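Local coordinates for protein polyprenyl synthetase (Nonlabens dokdonensis, PDB 6KD7) that probably acts as a magnesium-dependent prenyltransferase that builds geranylgeranyl pyrophosphate, a C20 isoprenoid precursor, at residues Y33-G38 against F71-L76; D213-P218 against V276-S281; L46-A51 against A56-A61. All blocks are in the same frame, centred on the assembly; numbering follows the deposited sequence.

Contact 1 (Y33-G38 against F71-L76). With PPV (pyrophosphate), chain B.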
# COMPACT_ATOMS: atom_id res chain seq x y z
N TYR A 33 26.22 14.96 -9.91
CA TYR A 33 25.87 14.75 -8.50
C TYR A 33 26.66 13.57 -7.96
O TYR A 33 27.33 13.71 -6.93
CB TYR A 33 24.37 14.57 -8.35
CG TYR A 33 23.91 14.30 -6.94
CD1 TYR A 33 23.63 15.34 -6.07
CD2 TYR A 33 23.69 13.01 -6.50
CE1 TYR A 33 23.15 15.10 -4.79
CE2 TYR A 33 23.19 12.75 -5.24
CZ TYR A 33 22.91 13.81 -4.37
OH TYR A 33 22.43 13.52 -3.12
N ILE A 34 26.59 12.40 -8.58
CA ILE A 34 27.22 11.21 -7.95
C ILE A 34 28.75 11.36 -7.99
O ILE A 34 29.41 10.84 -7.06
CB ILE A 34 26.73 9.88 -8.54
CG1 ILE A 34 27.15 8.74 -7.61
CG2 ILE A 34 27.20 9.70 -9.98
CD1 ILE A 34 26.28 7.56 -7.72
N LEU A 35 29.30 12.03 -9.00
CA LEU A 35 30.79 12.20 -9.10
C LEU A 35 31.28 13.24 -8.10
O LEU A 35 32.46 13.28 -7.90
CB LEU A 35 31.18 12.59 -10.52
CG LEU A 35 30.95 11.48 -11.55
CD1 LEU A 35 31.23 12.01 -12.94
CD2 LEU A 35 31.80 10.26 -11.22
N ASP A 36 30.38 14.01 -7.48
CA ASP A 36 30.73 15.07 -6.53
C ASP A 36 30.49 14.63 -5.09
O ASP A 36 30.39 15.51 -4.26
CB ASP A 36 29.92 16.32 -6.85
CG ASP A 36 30.46 17.57 -6.19
OD1 ASP A 36 31.65 17.61 -5.88
OD2 ASP A 36 29.67 18.48 -5.97
N LEU A 37 30.42 13.35 -4.77
CA LEU A 37 30.16 12.94 -3.37
C LEU A 37 31.48 12.74 -2.63
O LEU A 37 31.43 12.38 -1.46
CB LEU A 37 29.33 11.66 -3.34
CG LEU A 37 27.92 11.77 -3.96
CD1 LEU A 37 27.13 10.50 -3.72
CD2 LEU A 37 27.14 12.96 -3.43
N GLY A 38 32.62 12.94 -3.29
CA GLY A 38 33.92 12.95 -2.60
C GLY A 38 34.45 11.58 -2.19
O GLY A 38 34.09 10.56 -2.78
N PHE A 71 32.88 4.26 -14.27
CA PHE A 71 32.39 2.88 -14.24
C PHE A 71 31.98 2.56 -12.81
O PHE A 71 30.84 2.09 -12.61
CB PHE A 71 33.40 1.85 -14.73
CG PHE A 71 32.93 0.45 -14.51
CD1 PHE A 71 31.94 -0.09 -15.31
CD2 PHE A 71 33.39 -0.29 -13.46
CE1 PHE A 71 31.43 -1.36 -15.05
CE2 PHE A 71 32.89 -1.56 -13.20
CZ PHE A 71 31.92 -2.09 -14.00
N HIS A 72 32.89 2.72 -11.87
CA HIS A 72 32.64 2.37 -10.45
C HIS A 72 31.35 3.07 -9.95
O HIS A 72 30.52 2.39 -9.34
CB HIS A 72 33.81 2.76 -9.58
CG HIS A 72 33.61 2.43 -8.15
ND1 HIS A 72 33.38 1.12 -7.72
CD2 HIS A 72 33.65 3.22 -7.05
CE1 HIS A 72 33.27 1.13 -6.42
NE2 HIS A 72 33.45 2.40 -5.99
N ASN A 73 31.17 4.34 -10.28
CA ASN A 73 30.02 5.15 -9.85
C ASN A 73 28.77 4.65 -10.55
O ASN A 73 27.73 4.64 -9.89
CB ASN A 73 30.26 6.65 -10.02
CG ASN A 73 31.11 7.17 -8.89
OD1 ASN A 73 30.58 7.36 -7.80
ND2 ASN A 73 32.42 7.21 -9.07
N PHE A 74 28.90 4.14 -11.77
CA PHE A 74 27.75 3.55 -12.47
C PHE A 74 27.27 2.36 -11.65
O PHE A 74 26.09 2.26 -11.40
CB PHE A 74 28.15 3.10 -13.88
CG PHE A 74 27.59 1.78 -14.31
CD1 PHE A 74 26.26 1.65 -14.67
CD2 PHE A 74 28.39 0.65 -14.39
CE1 PHE A 74 25.74 0.44 -15.09
CE2 PHE A 74 27.87 -0.56 -14.82
CZ PHE A 74 26.54 -0.66 -15.15
N THR A 75 28.21 1.54 -11.17
CA THR A 75 27.84 0.37 -10.37
C THR A 75 27.19 0.84 -9.07
O THR A 75 26.28 0.16 -8.60
CB THR A 75 28.99 -0.61 -10.13
OG1 THR A 75 29.90 -0.08 -9.19
CG2 THR A 75 29.69 -0.96 -11.42
N LEU A 76 27.64 1.93 -8.47
CA LEU A 76 27.06 2.34 -7.17
C LEU A 76 25.61 2.81 -7.39
O LEU A 76 24.71 2.57 -6.54
CB LEU A 76 27.91 3.46 -6.58
CG LEU A 76 29.36 3.10 -6.28
CD1 LEU A 76 30.05 4.35 -5.76
CD2 LEU A 76 29.51 1.95 -5.29
O11 PPV B . 34.19 1.80 -0.62
P1 PPV B . 35.12 2.32 -1.66
O21 PPV B . 35.67 1.23 -2.50
O31 PPV B . 36.19 3.17 -1.07
OPP PPV B . 34.25 3.26 -2.70
P2 PPV B . 33.65 4.77 -2.77
O12 PPV B . 32.45 4.80 -1.91
O22 PPV B . 34.73 5.67 -2.24
O32 PPV B . 33.32 5.09 -4.19
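Ile34, in the last turn of helix 25-35, and Asn73, midway along helix 58-82, bring the two backbones together, their CA atoms 6.9 Å apart, near the end of helix 25-35. Asn73 is the side chain that both neighbours touch. With CG anti to the carbonyl carbon (chi1 -80°), its amide nitrogen can turn back along its own helix and bond to Glu69 O, one turn earlier. The amide oxygen then faces the other segment, where OD1 lies 3.7 Å from Ile34 CG1; the two side chains run past each other in opposite senses. Leu35 reaches the amide with one methyl, its CD2 3.8 Å from Asn73 ND2. Asparagine suits this place because it is short, and its own helix supplies an acceptor for the buried amide N-H, while the side chains of Ile34 and Leu35 offer hydrocarbon. Met110 of helix 100-116 also packs on Ile34 and Asn73. Were Asn73 replaced by an alanine, Glu69 O would probably lose this side-chain donor and a gap would open beside Ile34 and the Leu35 methyl.

One residue earlier, His72 turns to the pocket: with CG anti to the backbone N (chi1 -180°), its ring presents NE2 to pyrophosphate. Two weak hydrogen bonds result, from NE2 to PPV O32 (3.2 Å, bent at 126°) and from NE2 to the bridging OPP (3.5 Å). Leu76 sets CD1 3.7 Å from PPV O32, and Arg43 also bonds the ligand. His72 O takes both the Leu76 amide and Thr75 OG1, the latter at 2.6 Å. The helix thus divides its labour: apolar contact and an internally bonded amide join it to helix 25-35, while the adjoining histidine and leucine meet the diphosphate.

Contact 2 (D213-P218 against V276-S281)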
# COMPACT_ATOMS: atom_id res chain seq x y z
N ASP A 213 32.64 -3.61 9.35
CA ASP A 213 31.16 -3.48 9.36
C ASP A 213 30.66 -3.85 10.78
O ASP A 213 29.83 -3.15 11.27
CB ASP A 213 30.51 -4.35 8.29
CG ASP A 213 29.02 -4.10 8.15
OD1 ASP A 213 28.24 -4.71 8.90
OD2 ASP A 213 28.68 -3.22 7.39
N ALA A 214 31.18 -4.91 11.38
CA ALA A 214 30.84 -5.36 12.75
C ALA A 214 31.60 -4.54 13.80
O ALA A 214 30.96 -4.11 14.76
CB ALA A 214 31.17 -6.81 12.89
N PHE A 215 32.91 -4.35 13.63
CA PHE A 215 33.81 -3.92 14.73
C PHE A 215 34.34 -2.52 14.53
O PHE A 215 35.15 -2.12 15.33
CB PHE A 215 34.99 -4.86 14.87
CG PHE A 215 34.54 -6.20 15.37
CD1 PHE A 215 33.99 -6.31 16.64
CD2 PHE A 215 34.59 -7.31 14.55
CE1 PHE A 215 33.52 -7.53 17.08
CE2 PHE A 215 34.15 -8.54 15.00
CZ PHE A 215 33.62 -8.65 16.27
N GLY A 216 33.91 -1.84 13.47
CA GLY A 216 34.40 -0.50 13.11
C GLY A 216 33.87 0.59 14.02
O GLY A 216 32.91 0.34 14.75
N ASP A 217 34.52 1.75 14.02
CA ASP A 217 34.08 2.89 14.86
C ASP A 217 32.84 3.52 14.22
O ASP A 217 32.87 3.83 13.02
CB ASP A 217 35.20 3.90 15.08
CG ASP A 217 36.32 3.38 15.96
OD1 ASP A 217 36.07 2.45 16.75
OD2 ASP A 217 37.45 3.90 15.84
N PRO A 218 31.79 3.79 15.02
CA PRO A 218 30.57 4.38 14.49
C PRO A 218 30.76 5.79 13.93
O PRO A 218 31.51 6.55 14.49
CB PRO A 218 29.67 4.52 15.72
CG PRO A 218 30.24 3.55 16.72
CD PRO A 218 31.73 3.55 16.45
N VAL A 276 29.76 -10.53 19.99
CA VAL A 276 30.45 -11.34 21.04
C VAL A 276 30.69 -12.75 20.50
O VAL A 276 31.80 -13.28 20.75
CB VAL A 276 29.67 -11.34 22.37
CG1 VAL A 276 30.28 -12.33 23.35
CG2 VAL A 276 29.61 -9.92 22.96
N PHE A 277 29.73 -13.35 19.80
CA PHE A 277 29.93 -14.70 19.21
C PHE A 277 31.08 -14.68 18.19
O PHE A 277 31.84 -15.64 18.08
CB PHE A 277 28.67 -15.24 18.55
CG PHE A 277 27.67 -15.81 19.52
CD1 PHE A 277 28.05 -16.83 20.39
CD2 PHE A 277 26.38 -15.33 19.59
CE1 PHE A 277 27.14 -17.34 21.30
CE2 PHE A 277 25.47 -15.84 20.50
CZ PHE A 277 25.85 -16.85 21.35
N PHE A 278 31.18 -13.60 17.43
CA PHE A 278 32.25 -13.45 16.41
C PHE A 278 33.61 -13.55 17.13
O PHE A 278 34.40 -14.36 16.65
CB PHE A 278 32.08 -12.16 15.60
CG PHE A 278 30.98 -12.17 14.56
CD1 PHE A 278 30.42 -13.35 14.12
CD2 PHE A 278 30.58 -10.98 13.97
CE1 PHE A 278 29.44 -13.34 13.14
CE2 PHE A 278 29.63 -10.97 12.97
CZ PHE A 278 29.06 -12.15 12.56
N GLU A 279 33.82 -12.81 18.23
CA GLU A 279 35.08 -12.84 19.04
C GLU A 279 35.24 -14.26 19.59
O GLU A 279 36.17 -14.99 19.13
CB GLU A 279 35.12 -11.81 20.17
CG GLU A 279 34.31 -10.58 19.85
CD GLU A 279 34.51 -9.35 20.71
OE1 GLU A 279 35.62 -8.80 20.67
OE2 GLU A 279 33.52 -8.90 21.35
N GLN A 280 34.31 -14.70 20.44
CA GLN A 280 34.48 -15.95 21.21
C GLN A 280 34.63 -17.13 20.25
O GLN A 280 35.35 -18.03 20.60
CB GLN A 280 33.34 -16.17 22.20
CG GLN A 280 33.30 -15.13 23.31
CD GLN A 280 32.15 -15.39 24.27
OE1 GLN A 280 31.26 -16.20 24.00
NE2 GLN A 280 32.16 -14.70 25.39
N SER A 281 34.02 -17.14 19.08
CA SER A 281 34.10 -18.31 18.17
C SER A 281 35.50 -18.46 17.57
O SER A 281 35.78 -19.55 17.06
CB SER A 281 33.08 -18.22 17.07
OG SER A 281 33.30 -17.06 16.29
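Phe215 points its para carbon at the helix opposite: CZ lies 3.9 Å from Phe278 CB, which sits at the edge of the Phe215 ring, near its plane. No ring stack forms here: the side chains cross obliquely, and the ring of one meets the CB of the other. Phe215 gets there with CG anti to the carbonyl carbon (chi1 -69°), a turn that also brings one face of its ring over the Ala214 methyl. The edge of the Phe278 ring meets that methyl, CD2 standing 4.3 Å from Ala214 CB. A small residue suits position 214, since a single methyl serves both aromatic rings. Leu237 of helix 236-241 packs against all three side chains.

Helix 188-215 closes here with the second aspartate-rich motif of the all-helical prenyl synthase fold. Asp213 is its last aspartate; it is held by a salt bridge to Lys223 and a hydrogen bond from Asp228 N. Gly216 then leaves the helical path.

At the exposed side, Glu279 lays its aliphatic part beside Phe215, with CG 4.1 Å from CZ of that ring. Its first torsion, -29°, is well off a staggered value, while the chain beyond CG is extended, and the carboxylate plane lies 49° from the ring plane, with Glu279 CD 4.2 Å from Phe215 CE1.

Contact 3 (L46-A51 against A56-A61)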
# COMPACT_ATOMS: atom_id res chain seq x y z
N LEU A 46 44.80 4.26 -8.62
CA LEU A 46 45.61 3.04 -8.92
C LEU A 46 46.08 3.09 -10.40
O LEU A 46 47.23 2.68 -10.65
CB LEU A 46 44.80 1.78 -8.64
CG LEU A 46 44.54 1.46 -7.16
CD1 LEU A 46 43.55 0.32 -7.01
CD2 LEU A 46 45.82 1.13 -6.43
N THR A 47 45.22 3.54 -11.31
CA THR A 47 45.48 3.63 -12.77
C THR A 47 46.67 4.60 -12.96
O THR A 47 47.67 4.16 -13.59
CB THR A 47 44.20 4.00 -13.54
OG1 THR A 47 43.26 2.92 -13.39
CG2 THR A 47 44.49 4.23 -15.01
N LEU A 48 46.58 5.80 -12.38
CA LEU A 48 47.64 6.84 -12.47
C LEU A 48 48.95 6.33 -11.85
O LEU A 48 50.01 6.46 -12.47
CB LEU A 48 47.18 8.12 -11.79
CG LEU A 48 45.87 8.68 -12.29
CD1 LEU A 48 45.52 9.94 -11.53
CD2 LEU A 48 45.90 8.95 -13.79
N MET A 49 48.89 5.68 -10.70
CA MET A 49 50.09 5.19 -10.02
C MET A 49 50.76 4.15 -10.93
O MET A 49 52.00 4.19 -11.05
CB MET A 49 49.76 4.55 -8.67
CG MET A 49 49.40 5.57 -7.57
SD MET A 49 48.52 4.78 -6.19
CE MET A 49 49.87 3.81 -5.54
N SER A 50 49.98 3.22 -11.49
CA SER A 50 50.47 2.12 -12.36
C SER A 50 51.19 2.73 -13.57
O SER A 50 52.32 2.35 -13.87
CB SER A 50 49.35 1.25 -12.83
OG SER A 50 49.84 0.05 -13.40
N ALA A 51 50.53 3.67 -14.22
CA ALA A 51 51.07 4.40 -15.37
C ALA A 51 52.45 4.96 -14.97
O ALA A 51 53.42 4.56 -15.59
CB ALA A 51 50.09 5.46 -15.78
N ALA A 56 54.88 5.94 -17.85
CA ALA A 56 54.03 6.91 -18.56
C ALA A 56 53.76 8.07 -17.63
O ALA A 56 54.16 7.97 -16.48
CB ALA A 56 52.77 6.24 -19.04
N THR A 57 53.05 9.09 -18.08
CA THR A 57 52.52 10.15 -17.21
C THR A 57 51.10 9.84 -16.71
O THR A 57 50.32 9.13 -17.40
CB THR A 57 52.54 11.49 -17.94
OG1 THR A 57 51.78 11.40 -19.15
CG2 THR A 57 53.96 11.87 -18.31
N ALA A 58 50.76 10.45 -15.59
CA ALA A 58 49.38 10.63 -15.10
C ALA A 58 48.54 11.15 -16.26
O ALA A 58 47.44 10.61 -16.49
CB ALA A 58 49.34 11.59 -13.95
N LYS A 59 49.03 12.18 -16.93
CA LYS A 59 48.25 12.85 -18.00
C LYS A 59 47.92 11.82 -19.08
O LYS A 59 46.81 11.87 -19.60
CB LYS A 59 49.04 14.03 -18.56
CG LYS A 59 48.39 14.73 -19.74
CD LYS A 59 49.29 15.71 -20.44
CE LYS A 59 48.82 16.04 -21.84
NZ LYS A 59 49.49 17.24 -22.38
N ASP A 60 48.84 10.91 -19.37
CA ASP A 60 48.59 9.93 -20.45
C ASP A 60 47.44 9.01 -20.00
O ASP A 60 46.56 8.75 -20.82
CB ASP A 60 49.77 9.03 -20.82
CG ASP A 60 50.97 9.70 -21.50
OD1 ASP A 60 50.74 10.68 -22.28
OD2 ASP A 60 52.14 9.23 -21.21
N ALA A 61 47.47 8.57 -18.74
CA ALA A 61 46.55 7.58 -18.15
C ALA A 61 45.20 8.21 -17.74
O ALA A 61 44.32 7.48 -17.32
CB ALA A 61 47.21 6.91 -16.99
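Leu48 carries CG anti to the carbonyl carbon (chi1 -55°), and from there its CD2 branch reaches across to Ala58 and Ala61; Thr47 holds OG1 beside its backbone N and CG2 anti to it, which puts the methyl 4.0 Å from Ala61 O. These meetings close a tight helical hairpin, in which helix 42-54 turns into helix 58-82 through a short connection. Leu48 CD2 rests 3.5 Å from Ala58 O and 4.0 Å from Ala61 CB, and Leu7 of helix 4-18 covers the leucine and Ala58 together.

Alanine suits both Ala51 and Ala61, because each points its CB at the other segment and the two methyls meet directly. The backbones also run close, with the CA atoms of Leu48 and Ala58 4.9 Å apart and those of Ala51 and Ala56 5.0 Å. At the turn, Ala56 N bonds to Ala51 O at 3.0 Å.

Thr57 then starts the second helix as its N-cap, forming a capping box with Asp60. Asp60 N gives to Thr57 OG1 at 3.0 Å, and Thr57 N gives in return to Asp60 OD2, meeting it from above the carboxylate plane in a nearly straight bond (172°). Thr47 spends its hydroxyl elsewhere, on Ala176 O of helix 158-183, while its methyl faces the hairpin partner. The packing is tightest between two methyls, Ala51 CB and Ala61 CB, 3.4 Å apart.

Overall arrangement
Helix 58-82 connects two of the contacts: contact 3 lies at its first turn and contact 1 farther along, their centres 20 Å apart and their nearest atoms about 10 Å. Contact 1 borders the pyrophosphate pocket, with the Asn73 side chain about 9 Å from a magnesium ion. Contact 3 stands back from it, the Thr47 side chain about 13 Å from pyrophosphate. Contact 2 belongs to a later part of the chain, its centre 29 Å from that of contact 1 and 38 Å from that of contact 3, across the chain's centre. Even so, the Ala214 side chain is about 13 Å from a magnesium ion.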